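Local coordinates for Spermidine/putrescine ABC transporter, periplasmic binding protein (Treponema pallidum, PDB 2V84) that binds polyamines and probably serves as the periplasmic receptor that delivers spermidine and putrescine to an ABC transporter, at residues 61-66 and 75-80; 105-110 and 278-283; 136-139 and 143-146; 171-176 and 193-198. All coordinates share one frame; numbering follows the deposited sequence. Where two conformers were deposited one is given.

Contact 1 of 4, residues 61-66 and 75-80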
loop_
_atom_site.group_PDB
_atom_site.type_symbol
_atom_site.label_atom_id
_atom_site.label_comp_id
_atom_site.label_asym_id
_atom_site.label_seq_id
_atom_site.Cartn_x
_atom_site.Cartn_y
_atom_site.Cartn_z
ATOM N N GLU A 61 8.845 8.294 -2.032
ATOM C CA GLU A 61 9.635 9.477 -2.391
ATOM C C GLU A 61 11.072 9.256 -1.956
ATOM O O GLU A 61 12.007 9.454 -2.730
ATOM C CB GLU A 61 9.089 10.752 -1.734
ATOM C CG GLU A 61 7.916 11.389 -2.461
ATOM C CD GLU A 61 8.213 11.713 -3.911
ATOM O OE1 GLU A 61 9.391 11.958 -4.255
ATOM O OE2 GLU A 61 7.255 11.721 -4.710
ATOM N N ASP A 62 11.226 8.820 -0.708
ATOM C CA ASP A 62 12.558 8.571 -0.121
ATOM C C ASP A 62 13.342 7.461 -0.855
ATOM O O ASP A 62 14.526 7.611 -1.159
ATOM C CB ASP A 62 12.391 8.168 1.349
ATOM C CG ASP A 62 12.122 9.345 2.260
ATOM O OD1 ASP A 62 12.374 10.506 1.855
ATOM O OD2 ASP A 62 11.655 9.107 3.400
ATOM N N MET A 63 12.664 6.340 -1.109
ATOM C CA MET A 63 13.196 5.251 -1.917
ATOM C C MET A 63 13.650 5.797 -3.242
ATOM O O MET A 63 14.773 5.520 -3.677
ATOM C CB MET A 63 12.112 4.200 -2.165
ATOM C CG MET A 63 12.498 3.124 -3.181
ATOM S SD MET A 63 12.261 3.534 -4.938
ATOM C CE MET A 63 10.467 3.625 -4.979
ATOM N N PHE A 64 12.767 6.564 -3.886
ATOM C CA PHE A 64 13.023 7.060 -5.237
ATOM C C PHE A 64 14.302 7.868 -5.238
ATOM O O PHE A 64 15.119 7.731 -6.148
ATOM C CB PHE A 64 11.845 7.899 -5.754
ATOM C CG PHE A 64 12.061 8.463 -7.122
ATOM C CD1 PHE A 64 11.676 7.745 -8.253
ATOM C CD2 PHE A 64 12.683 9.704 -7.290
ATOM C CE1 PHE A 64 11.889 8.255 -9.531
ATOM C CE2 PHE A 64 12.903 10.222 -8.561
ATOM C CZ PHE A 64 12.512 9.496 -9.688
ATOM N N ALA A 65 14.465 8.697 -4.200
ATOM C CA ALA A 65 15.628 9.581 -4.045
ATOM C C ALA A 65 16.952 8.848 -4.036
ATOM O O ALA A 65 17.944 9.340 -4.579
ATOM C CB ALA A 65 15.498 10.383 -2.780
ATOM N N LYS A 66 16.987 7.682 -3.403
ATOM C CA LYS A 66 18.213 6.884 -3.377
ATOM C C LYS A 66 18.501 6.253 -4.729
ATOM O O LYS A 66 19.667 6.027 -5.085
ATOM C CB LYS A 66 18.124 5.819 -2.293
ATOM C CG LYS A 66 19.431 5.569 -1.571
ATOM C CD LYS A 66 19.159 5.502 -0.089
ATOM C CE LYS A 66 20.248 4.774 0.655
ATOM N NZ LYS A 66 19.748 4.378 2.005
ATOM N N ASP A 75 19.848 -4.328 -4.953
ATOM C CA ASP A 75 19.494 -5.397 -5.872
ATOM C C ASP A 75 17.996 -5.514 -6.016
ATOM O O ASP A 75 17.521 -5.924 -7.054
ATOM C CB ASP A 75 20.082 -6.717 -5.397
ATOM C CG ASP A 75 21.589 -6.673 -5.330
ATOM O OD1 ASP A 75 22.191 -6.264 -6.340
ATOM O OD2 ASP A 75 22.163 -7.027 -4.281
ATOM N N LEU A 76 17.261 -5.149 -4.966
ATOM C CA LEU A 76 15.791 -5.201 -4.987
ATOM C C LEU A 76 15.259 -3.946 -4.330
ATOM O O LEU A 76 15.860 -3.446 -3.384
ATOM C CB LEU A 76 15.270 -6.421 -4.230
ATOM C CG LEU A 76 15.281 -7.736 -4.998
ATOM C CD1 LEU A 76 14.857 -8.864 -4.077
ATOM C CD2 LEU A 76 14.387 -7.662 -6.273
ATOM N N VAL A 77 14.138 -3.447 -4.844
ATOM C CA VAL A 77 13.413 -2.325 -4.237
ATOM C C VAL A 77 11.934 -2.661 -4.388
ATOM O O VAL A 77 11.596 -3.530 -5.170
ATOM C CB VAL A 77 13.773 -0.981 -4.937
ATOM C CG1 VAL A 77 13.260 -0.977 -6.402
ATOM C CG2 VAL A 77 13.227 0.183 -4.173
ATOM N N VAL A 78 11.056 -2.024 -3.613
ATOM C CA VAL A 78 9.637 -2.404 -3.629
ATOM C C VAL A 78 8.713 -1.163 -3.807
ATOM O O VAL A 78 8.125 -0.674 -2.832
ATOM C CB VAL A 78 9.283 -3.238 -2.356
ATOM C CG1 VAL A 78 7.796 -3.648 -2.329
ATOM C CG2 VAL A 78 10.189 -4.485 -2.230
ATOM N N PRO A 79 8.599 -0.640 -5.051
ATOM C CA PRO A 79 7.755 0.520 -5.330
ATOM C C PRO A 79 6.296 0.178 -5.543
ATOM O O PRO A 79 5.963 -0.990 -5.790
ATOM C CB PRO A 79 8.380 1.100 -6.624
ATOM C CG PRO A 79 9.594 0.312 -6.858
ATOM C CD PRO A 79 9.346 -1.016 -6.253
ATOM N N SER A 80 5.429 1.190 -5.422
ATOM C CA SER A 80 3.991 1.043 -5.653
ATOM C C SER A 80 3.754 1.229 -7.139
ATOM O O SER A 80 4.662 1.632 -7.855
ATOM C CB SER A 80 3.218 2.103 -4.869
ATOM O OG SER A 80 3.758 3.397 -5.109
#

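Contact 2 of 4, residues 105-110 and 278-283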
loop_
_atom_site.group_PDB
_atom_site.type_symbol
_atom_site.label_atom_id
_atom_site.label_comp_id
_atom_site.label_asym_id
_atom_site.label_seq_id
_atom_site.Cartn_x
_atom_site.Cartn_y
_atom_site.Cartn_z
ATOM N N GLN A 105 4.351 -18.026 -11.662
ATOM C CA GLN A 105 3.145 -18.747 -12.063
ATOM C C GLN A 105 2.062 -18.766 -10.973
ATOM O O GLN A 105 0.936 -19.199 -11.220
ATOM C CB GLN A 105 3.490 -20.165 -12.531
ATOM C CG GLN A 105 4.183 -20.204 -13.883
ATOM C CD GLN A 105 3.452 -19.396 -14.937
ATOM O OE1 GLN A 105 2.338 -19.739 -15.337
ATOM N NE2 GLN A 105 4.075 -18.317 -15.392
ATOM N N PHE A 106 2.399 -18.289 -9.776
ATOM C CA PHE A 106 1.416 -18.222 -8.687
ATOM C C PHE A 106 0.651 -16.895 -8.642
ATOM O O PHE A 106 -0.236 -16.709 -7.790
ATOM C CB PHE A 106 2.097 -18.474 -7.351
ATOM C CG PHE A 106 2.665 -19.848 -7.215
ATOM C CD1 PHE A 106 1.912 -20.961 -7.563
ATOM C CD2 PHE A 106 3.947 -20.035 -6.716
ATOM C CE1 PHE A 106 2.440 -22.244 -7.428
ATOM C CE2 PHE A 106 4.474 -21.301 -6.571
ATOM C CZ PHE A 106 3.726 -22.407 -6.935
ATOM N N ILE A 107 0.994 -15.988 -9.555
ATOM C CA ILE A 107 0.371 -14.663 -9.602
ATOM C C ILE A 107 -1.003 -14.857 -10.244
ATOM O O ILE A 107 -1.108 -15.351 -11.366
ATOM C CB ILE A 107 1.278 -13.588 -10.311
ATOM C CG1 ILE A 107 2.579 -13.311 -9.527
ATOM C CG2 ILE A 107 0.569 -12.246 -10.478
ATOM C CD1 ILE A 107 2.361 -12.866 -8.099
ATOM N N LYS A 108 -2.057 -14.512 -9.503
ATOM C CA LYS A 108 -3.442 -14.681 -9.968
ATOM C C LYS A 108 -3.658 -13.998 -11.311
ATOM O O LYS A 108 -3.116 -12.941 -11.556
ATOM C CB LYS A 108 -4.433 -14.103 -8.944
ATOM C CG LYS A 108 -4.699 -15.005 -7.751
ATOM C CD LYS A 108 -5.640 -14.392 -6.715
ATOM C CE LYS A 108 -5.852 -15.385 -5.573
ATOM N NZ LYS A 108 -6.743 -14.954 -4.450
ATOM N N GLU A 109 -4.472 -14.596 -12.175
ATOM C CA GLU A 109 -4.790 -13.969 -13.466
ATOM C C GLU A 109 -5.439 -12.583 -13.301
ATOM O O GLU A 109 -5.170 -11.663 -14.089
ATOM C CB GLU A 109 -5.682 -14.883 -14.311
ATOM C CG GLU A 109 -6.019 -14.326 -15.706
ATOM C CD GLU A 109 -4.792 -13.793 -16.465
ATOM O OE1 GLU A 109 -3.774 -14.519 -16.573
ATOM O OE2 GLU A 109 -4.852 -12.639 -16.953
ATOM N N SER A 110 -6.269 -12.440 -12.262
ATOM C CA SER A 110 -7.026 -11.215 -12.037
ATOM C C SER A 110 -6.096 -10.060 -11.724
ATOM O O SER A 110 -6.376 -8.915 -12.084
ATOM C CB SER A 110 -8.041 -11.402 -10.910
ATOM O OG SER A 110 -7.423 -11.947 -9.764
ATOM N N PHE A 278 11.836 -16.980 -4.008
ATOM C CA PHE A 278 11.685 -17.495 -2.638
ATOM C C PHE A 278 10.420 -16.916 -1.971
ATOM O O PHE A 278 9.622 -17.633 -1.365
ATOM C CB PHE A 278 12.951 -17.138 -1.840
ATOM C CG PHE A 278 12.867 -17.414 -0.357
ATOM C CD1 PHE A 278 12.376 -16.440 0.527
ATOM C CD2 PHE A 278 13.352 -18.610 0.169
ATOM C CE1 PHE A 278 12.326 -16.687 1.918
ATOM C CE2 PHE A 278 13.311 -18.862 1.558
ATOM C CZ PHE A 278 12.801 -17.900 2.422
ATOM N N PHE A 279 10.239 -15.618 -2.114
ATOM C CA PHE A 279 9.129 -14.907 -1.466
ATOM C C PHE A 279 7.780 -15.411 -1.977
ATOM O O PHE A 279 6.795 -15.484 -1.232
ATOM C CB PHE A 279 9.309 -13.416 -1.733
ATOM C CG PHE A 279 8.450 -12.531 -0.894
ATOM C CD1 PHE A 279 8.818 -12.213 0.419
ATOM C CD2 PHE A 279 7.289 -11.980 -1.428
ATOM C CE1 PHE A 279 8.007 -11.366 1.196
ATOM C CE2 PHE A 279 6.485 -11.122 -0.666
ATOM C CZ PHE A 279 6.850 -10.830 0.655
ATOM N N LEU A 280 7.754 -15.779 -3.260
ATOM C CA LEU A 280 6.547 -16.299 -3.901
ATOM C C LEU A 280 6.334 -17.814 -3.737
ATOM O O LEU A 280 5.373 -18.351 -4.280
ATOM C CB LEU A 280 6.510 -15.938 -5.387
ATOM C CG LEU A 280 6.346 -14.445 -5.733
ATOM C CD1 LEU A 280 6.423 -14.272 -7.243
ATOM C CD2 LEU A 280 5.072 -13.846 -5.174
ATOM N N GLU A 281 7.224 -18.491 -3.015
ATOM C CA GLU A 281 6.956 -19.864 -2.588
ATOM C C GLU A 281 5.720 -19.828 -1.684
ATOM O O GLU A 281 5.665 -19.001 -0.791
ATOM C CB GLU A 281 8.153 -20.441 -1.837
ATOM C CG GLU A 281 8.293 -21.946 -1.954
ATOM C CD GLU A 281 8.656 -22.423 -3.353
ATOM O OE1 GLU A 281 9.806 -22.159 -3.809
ATOM O OE2 GLU A 281 7.800 -23.102 -3.980
ATOM N N PRO A 282 4.727 -20.704 -1.934
ATOM C CA PRO A 282 3.403 -20.680 -1.285
ATOM C C PRO A 282 3.411 -20.560 0.234
ATOM O O PRO A 282 2.662 -19.746 0.788
ATOM C CB PRO A 282 2.805 -22.021 -1.704
ATOM C CG PRO A 282 3.389 -22.236 -3.052
ATOM C CD PRO A 282 4.807 -21.803 -2.913
ATOM N N ALA A 283 4.239 -21.376 0.896
ATOM C CA ALA A 283 4.343 -21.338 2.355
ATOM C C ALA A 283 5.003 -20.066 2.865
ATOM O O ALA A 283 4.632 -19.549 3.930
ATOM C CB ALA A 283 5.085 -22.568 2.877
#

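Contact 3 of 4, residues 136-139 and 143-146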
loop_
_atom_site.group_PDB
_atom_site.type_symbol
_atom_site.label_atom_id
_atom_site.label_comp_id
_atom_site.label_asym_id
_atom_site.label_seq_id
_atom_site.Cartn_x
_atom_site.Cartn_y
_atom_site.Cartn_z
ATOM N N VAL A 136 -13.310 1.905 12.738
ATOM C CA VAL A 136 -14.271 2.611 13.561
ATOM C C VAL A 136 -14.285 1.906 14.898
ATOM O O VAL A 136 -14.306 0.683 14.927
ATOM C CB VAL A 136 -15.693 2.578 12.986
ATOM C CG1 VAL A 136 -16.657 3.205 13.968
ATOM C CG2 VAL A 136 -15.753 3.361 11.660
ATOM N N ASN A 137 -14.238 2.682 15.977
ATOM C CA ASN A 137 -14.411 2.166 17.335
ATOM C C ASN A 137 -15.927 2.055 17.585
ATOM O O ASN A 137 -16.605 3.067 17.781
ATOM C CB ASN A 137 -13.713 3.102 18.343
ATOM C CG ASN A 137 -13.895 2.662 19.782
ATOM O OD1 ASN A 137 -14.859 1.985 20.102
ATOM N ND2 ASN A 137 -12.965 3.055 20.665
ATOM N N LYS A 138 -16.433 0.821 17.530
ATOM C CA LYS A 138 -17.868 0.499 17.539
ATOM C C LYS A 138 -18.543 0.766 18.873
ATOM O O LYS A 138 -19.771 0.925 18.935
ATOM C CB LYS A 138 -18.084 -0.979 17.212
ATOM C CG LYS A 138 -17.768 -1.411 15.810
ATOM C CD LYS A 138 -18.389 -2.783 15.507
ATOM C CE LYS A 138 -17.638 -3.929 16.169
ATOM N NZ LYS A 138 -18.140 -5.277 15.738
ATOM N N LYS A 139 -17.769 0.767 19.958
ATOM C CA LYS A 139 -18.341 1.129 21.249
ATOM C C LYS A 139 -18.494 2.648 21.376
ATOM O O LYS A 139 -19.417 3.123 22.033
ATOM C CB LYS A 139 -17.584 0.488 22.439
ATOM C CG LYS A 139 -16.199 1.037 22.743
ATOM C CD LYS A 139 -15.424 0.134 23.724
ATOM C CE LYS A 139 -13.909 0.139 23.382
ATOM N NZ LYS A 139 -13.098 -0.589 24.407
ATOM N N SER A 143 -23.539 3.887 15.666
ATOM C CA SER A 143 -24.235 4.036 14.376
ATOM C C SER A 143 -23.404 4.812 13.340
ATOM O O SER A 143 -22.984 5.937 13.582
ATOM C CB SER A 143 -25.622 4.685 14.582
ATOM O OG SER A 143 -26.331 4.774 13.348
ATOM N N TYR A 144 -23.162 4.198 12.190
ATOM C CA TYR A 144 -22.374 4.842 11.131
ATOM C C TYR A 144 -22.630 4.140 9.812
ATOM O O TYR A 144 -22.963 2.948 9.797
ATOM C CB TYR A 144 -20.857 4.824 11.474
ATOM C CG TYR A 144 -20.338 3.438 11.789
ATOM C CD1 TYR A 144 -20.492 2.893 13.074
ATOM C CD2 TYR A 144 -19.719 2.656 10.801
ATOM C CE1 TYR A 144 -20.039 1.606 13.367
ATOM C CE2 TYR A 144 -19.268 1.364 11.080
ATOM C CZ TYR A 144 -19.452 0.851 12.379
ATOM O OH TYR A 144 -19.022 -0.416 12.684
ATOM N N ALA A 145 -22.469 4.874 8.710
ATOM C CA ALA A 145 -22.474 4.253 7.393
ATOM C C ALA A 145 -21.030 3.944 7.062
ATOM O O ALA A 145 -20.121 4.669 7.487
ATOM C CB ALA A 145 -23.094 5.193 6.327
ATOM N N ARG A 146 -20.814 2.871 6.300
ATOM C CA ARG A 146 -19.467 2.385 5.997
ATOM C C ARG A 146 -18.949 3.039 4.715
ATOM O O ARG A 146 -18.820 2.401 3.659
ATOM C CB ARG A 146 -19.479 0.856 5.875
ATOM C CG ARG A 146 -19.733 0.131 7.182
ATOM C CD ARG A 146 -19.332 -1.364 7.061
ATOM N NE ARG A 146 -19.477 -2.093 8.324
ATOM C CZ ARG A 146 -20.615 -2.626 8.784
ATOM N NH1 ARG A 146 -21.753 -2.522 8.100
ATOM N NH2 ARG A 146 -20.631 -3.265 9.953
#

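Contact 4 of 4, residues 171-176 and 193-198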
loop_
_atom_site.group_PDB
_atom_site.type_symbol
_atom_site.label_atom_id
_atom_site.label_comp_id
_atom_site.label_asym_id
_atom_site.label_seq_id
_atom_site.Cartn_x
_atom_site.Cartn_y
_atom_site.Cartn_z
ATOM N N GLY A 171 -7.649 10.611 -3.517
ATOM C CA GLY A 171 -8.262 9.424 -4.111
ATOM C C GLY A 171 -9.602 9.087 -3.490
ATOM O O GLY A 171 -10.577 8.837 -4.198
ATOM N N ALA A 172 -9.652 9.090 -2.163
ATOM C CA ALA A 172 -10.912 8.863 -1.439
ATOM C C ALA A 172 -11.971 9.901 -1.782
ATOM O O ALA A 172 -13.144 9.563 -1.929
ATOM C CB ALA A 172 -10.657 8.845 0.029
ATOM N N ALA A 173 -11.558 11.159 -1.901
ATOM C CA ALA A 173 -12.459 12.254 -2.272
ATOM C C ALA A 173 -12.959 12.098 -3.699
ATOM O O ALA A 173 -14.158 12.225 -3.961
ATOM C CB ALA A 173 -11.778 13.589 -2.089
ATOM N N LEU A 174 -12.036 11.805 -4.607
ATOM C CA LEU A 174 -12.372 11.516 -6.016
ATOM C C LEU A 174 -13.345 10.345 -6.140
ATOM O O LEU A 174 -14.369 10.465 -6.815
ATOM C CB LEU A 174 -11.106 11.233 -6.811
ATOM C CG LEU A 174 -10.269 12.473 -7.145
ATOM C CD1 LEU A 174 -8.840 12.101 -7.541
ATOM C CD2 LEU A 174 -10.950 13.286 -8.236
ATOM N N ALA A 175 -13.021 9.226 -5.476
ATOM C CA ALA A 175 -13.879 8.052 -5.418
ATOM C C ALA A 175 -15.299 8.417 -4.959
ATOM O O ALA A 175 -16.268 8.132 -5.659
ATOM C CB ALA A 175 -13.267 6.985 -4.524
ATOM N N SER A 176 -15.407 9.070 -3.802
ATOM C CA SER A 176 -16.701 9.530 -3.275
ATOM C C SER A 176 -17.513 10.336 -4.277
ATOM O O SER A 176 -18.724 10.156 -4.365
ATOM C CB SER A 176 -16.512 10.377 -2.019
ATOM O OG SER A 176 -15.889 9.621 -1.012
ATOM N N ALA A 193 -10.678 18.603 -3.881
ATOM C CA ALA A 193 -10.001 19.476 -2.911
ATOM C C ALA A 193 -10.975 20.211 -1.991
ATOM O O ALA A 193 -10.720 20.343 -0.787
ATOM C CB ALA A 193 -9.117 20.463 -3.620
ATOM N N ILE A 194 -12.072 20.707 -2.564
ATOM C CA ILE A 194 -13.096 21.402 -1.784
ATOM C C ILE A 194 -13.770 20.428 -0.814
ATOM O O ILE A 194 -14.039 20.783 0.336
ATOM C CB ILE A 194 -14.158 22.082 -2.677
ATOM C CG1 ILE A 194 -13.533 23.277 -3.416
ATOM C CG2 ILE A 194 -15.352 22.540 -1.829
ATOM C CD1 ILE A 194 -14.351 23.816 -4.612
ATOM N N LEU A 195 -14.043 19.211 -1.283
ATOM C CA LEU A 195 -14.597 18.175 -0.400
ATOM C C LEU A 195 -13.712 17.928 0.833
ATOM O O LEU A 195 -14.196 17.949 1.969
ATOM C CB LEU A 195 -14.836 16.872 -1.175
ATOM C CG LEU A 195 -15.656 15.773 -0.491
ATOM C CD1 LEU A 195 -17.084 16.265 -0.156
ATOM C CD2 LEU A 195 -15.701 14.527 -1.323
ATOM N N VAL A 196 -12.415 17.690 0.615
ATOM C CA VAL A 196 -11.484 17.455 1.738
ATOM C C VAL A 196 -11.381 18.693 2.628
ATOM O O VAL A 196 -11.504 18.592 3.842
ATOM C CB VAL A 196 -10.051 17.045 1.273
ATOM C CG1 VAL A 196 -9.182 16.728 2.469
ATOM C CG2 VAL A 196 -10.088 15.857 0.321
ATOM N N THR A 197 -11.140 19.856 2.017
ATOM C CA THR A 197 -10.942 21.092 2.783
ATOM C C THR A 197 -12.178 21.525 3.552
ATOM O O THR A 197 -12.099 21.804 4.745
ATOM C CB THR A 197 -10.472 22.234 1.875
ATOM O OG1 THR A 197 -9.288 21.808 1.215
ATOM C CG2 THR A 197 -10.171 23.484 2.666
ATOM N N ASP A 198 -13.310 21.572 2.860
ATOM C CA ASP A 198 -14.525 22.112 3.443
ATOM C C ASP A 198 -15.376 21.131 4.212
ATOM O O ASP A 198 -16.140 21.552 5.082
ATOM C CB ASP A 198 -15.382 22.809 2.376
ATOM C CG ASP A 198 -14.814 24.148 1.951
ATOM O OD1 ASP A 198 -13.949 24.695 2.684
ATOM O OD2 ASP A 198 -15.245 24.647 0.885
#

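Contact 1 of 4, residues 61-66 and 75-80
Met63, on helix 60-67, lies across Val77 and Pro79 of the following strand-and-loop segment, and the contact is wholly apolar. Its terminal methyl reaches the proline ring, Met63 CE standing 3.7 Å from Pro79 CB and 3.9 Å from Pro79 CG. The thioether middle of the side chain passes Val77, Met63 SD being about 3.6 Å from Val77 CG2, although the local fit at this valine methyl is doubtfully tight. The methionine runs at about a right angle to both partners. Its CG leaves anti to the backbone N (chi1 171°), and bends at the next two torsions (-84° and -67°) fold the thioether so that S and CH3 meet different residues. The backbones stay well apart, with Met63 CA and Val77 CA 7.9 Å from each other.

Outside this first shell, Met87 of helix 81-89 packs against Met63, while backbone bonds to Cys261 and Ser259 hold Val77 and Pro79. Strand 76-77 is the third of a parallel sheet ordered 51-57, 26-32, 76-77, so helix 60-67 belongs to the right-handed beta-alpha-beta crossover passing over the central strand, as expected in type II periplasmic binding proteins. With no hydrogen bond between the two segments, the helix is held to this edge by dispersion and burial of nonpolar surface, a directionless attraction shaped by the folded methionine.

Contact 2 of 4, residues 105-110 and 278-283
Phe106 meets Pro282 through a CH-pi contact: Pro282 CG stands over one face of the phenyl ring, 4.2 Å from its centroid. The 27° tilt off the ring normal sets it toward the rim, where Pro282 CG is 3.8 Å from Phe106 CE2 and 3.9 Å from Phe106 CZ. The phenylalanine reaches the proline because its CG is turned beside the backbone N and opposite the carbonyl carbon (chi1 -65°).

A weakly polar approach accompanies this. Leu280 O lies 3.3 Å from Phe106 CD2, reaching the ring obliquely. The same oxygen is hydrogen-bonded to His299 NE2, and the His299 ring also meets the Phe106 ring, the planes about 30° apart.

Purely apolar packing supplies the rest: Phe106 CE2 touches Pro282 CD at 3.7 Å, and the end of Ile107 reaches Leu280, with Ile107 CD1 4.1 Å from Leu280 CD2.

Backbone bonds set the two segments. Glu281 N bonds to Phe278 O at 3.0 Å, closing the turn between helix 269-279 and helix 282-292, whose first residue is Pro282. On the other side, Phe106 and Lys108 pair through their backbones with Arg300 and Ile298. The contact thus fits the joint between two helices against the chain leading into helix 109-114. Its chemistry implies that the buried Leu280 carbonyl takes its hydrogen bond from His299, leaving the aromatic ring and aliphatic groups to join the two segments by dispersion.

Contact 3 of 4, residues 136-139 and 143-146
Val136 lies against one face of the Tyr144 ring in a CH-pi contact. Val136 CG1 is 3.9 Å from the ring centroid and 14° off the normal, and its other methyl lies over the same face, Val136 CG2 being 4.1 Å from Tyr144 CE2. Both branches rest on that one face, CG1 nearer the CD1/CE1 side and CG2 over the CD2/CE2 side. Tyr144 takes a chi1 of 54°, with CG between its backbone N and carbonyl carbon, which brings the ring back over the valine.

At the phenol end, aliphatic carbons of Lys138 pass the oxygen: Tyr144 OH is 3.5 Å from Lys138 CG and 3.7 Å from Lys138 CD. The valine lies near the end of strand 125-137 of the mixed sheet, and the tyrosine belongs to the loop that turns back after it, so that the loop packs on the strand it has just left. Phe246, on the neighbouring antiparallel strand 243-246, touches both Val136 and Tyr144.

Tyr144 and Arg146 share Asp244 of that neighbouring strand as polar partner. Its OD2 takes part in a hydrogen bond with Tyr144 OH and in a salt bridge with Arg146 NE, while its backbone pairs with Val136. Lys138 NZ, 6.6 Å from Arg146 NH2, makes a weak hydrogen bond to Glu241 O; the nearby carboxylate may offset these like charges.

Contact 4 of 4, residues 171-176 and 193-198
Ala173 and Leu195 mark the place where two helices approach, their CA atoms 6.6 Å apart. The axes of helix 171-176 and helix 193-198 come within 9.1 Å and cross steeply, at 113° between their N-to-C directions. Helix 193-198 widens into a pi-type turn at 195-198.

Ala173 fits between two larger side chains of the partner helix. Ala173 CB is 3.7 Å from Val196 CG2 and 4.1 Å from Leu195 CD2. The leucine, with CG anti to its backbone N (chi1 -168°), also lays Leu195 CD2 3.8 Å from Ala173 O. The CB of Ser176 adds a looser apolar touch on the same methyl.

Hydroxyls turn inward to their own helices: Ser176 OG donates to Ala172 O at 2.9 Å, and Thr197 OG1 does likewise to Ala193 O. Each acceptor also holds the backbone N of the same serine or threonine, the two donors arriving from opposite faces of the carbonyl plane.

Val340 of helix 330-342 packs on Val196, and Trp200 touches Ala173 and Ser176. This is helix-helix packing on a small residue in a solute-binding-protein fold; helix 166-176 begins with residues of the predicted spermidine site, the Met166 side chain lying about 9 Å from that of Val196.

In the fold
From the N terminus, contact 1 comes first, closing a loop of eight residues as helix 60-67 folds onto strand 76-77. Contact 2 then opens at 105-110 and closes only at 278-283, spanning 167 residues. Contacts 3 and 4 are nested inside that span, one after the other: contact 3 closes a three-residue turn after strand 125-137, and contact 4 brings helix 186-200 back onto helix 166-176. None cross. Contacts 1 and 2 belong to one lobe of the binding protein, contacts 3 and 4 to the other, so the long closure returns the chain to the first lobe. Contacts 2 and 4 lie on opposite sides of the chain's centre, their centres 35 Å apart.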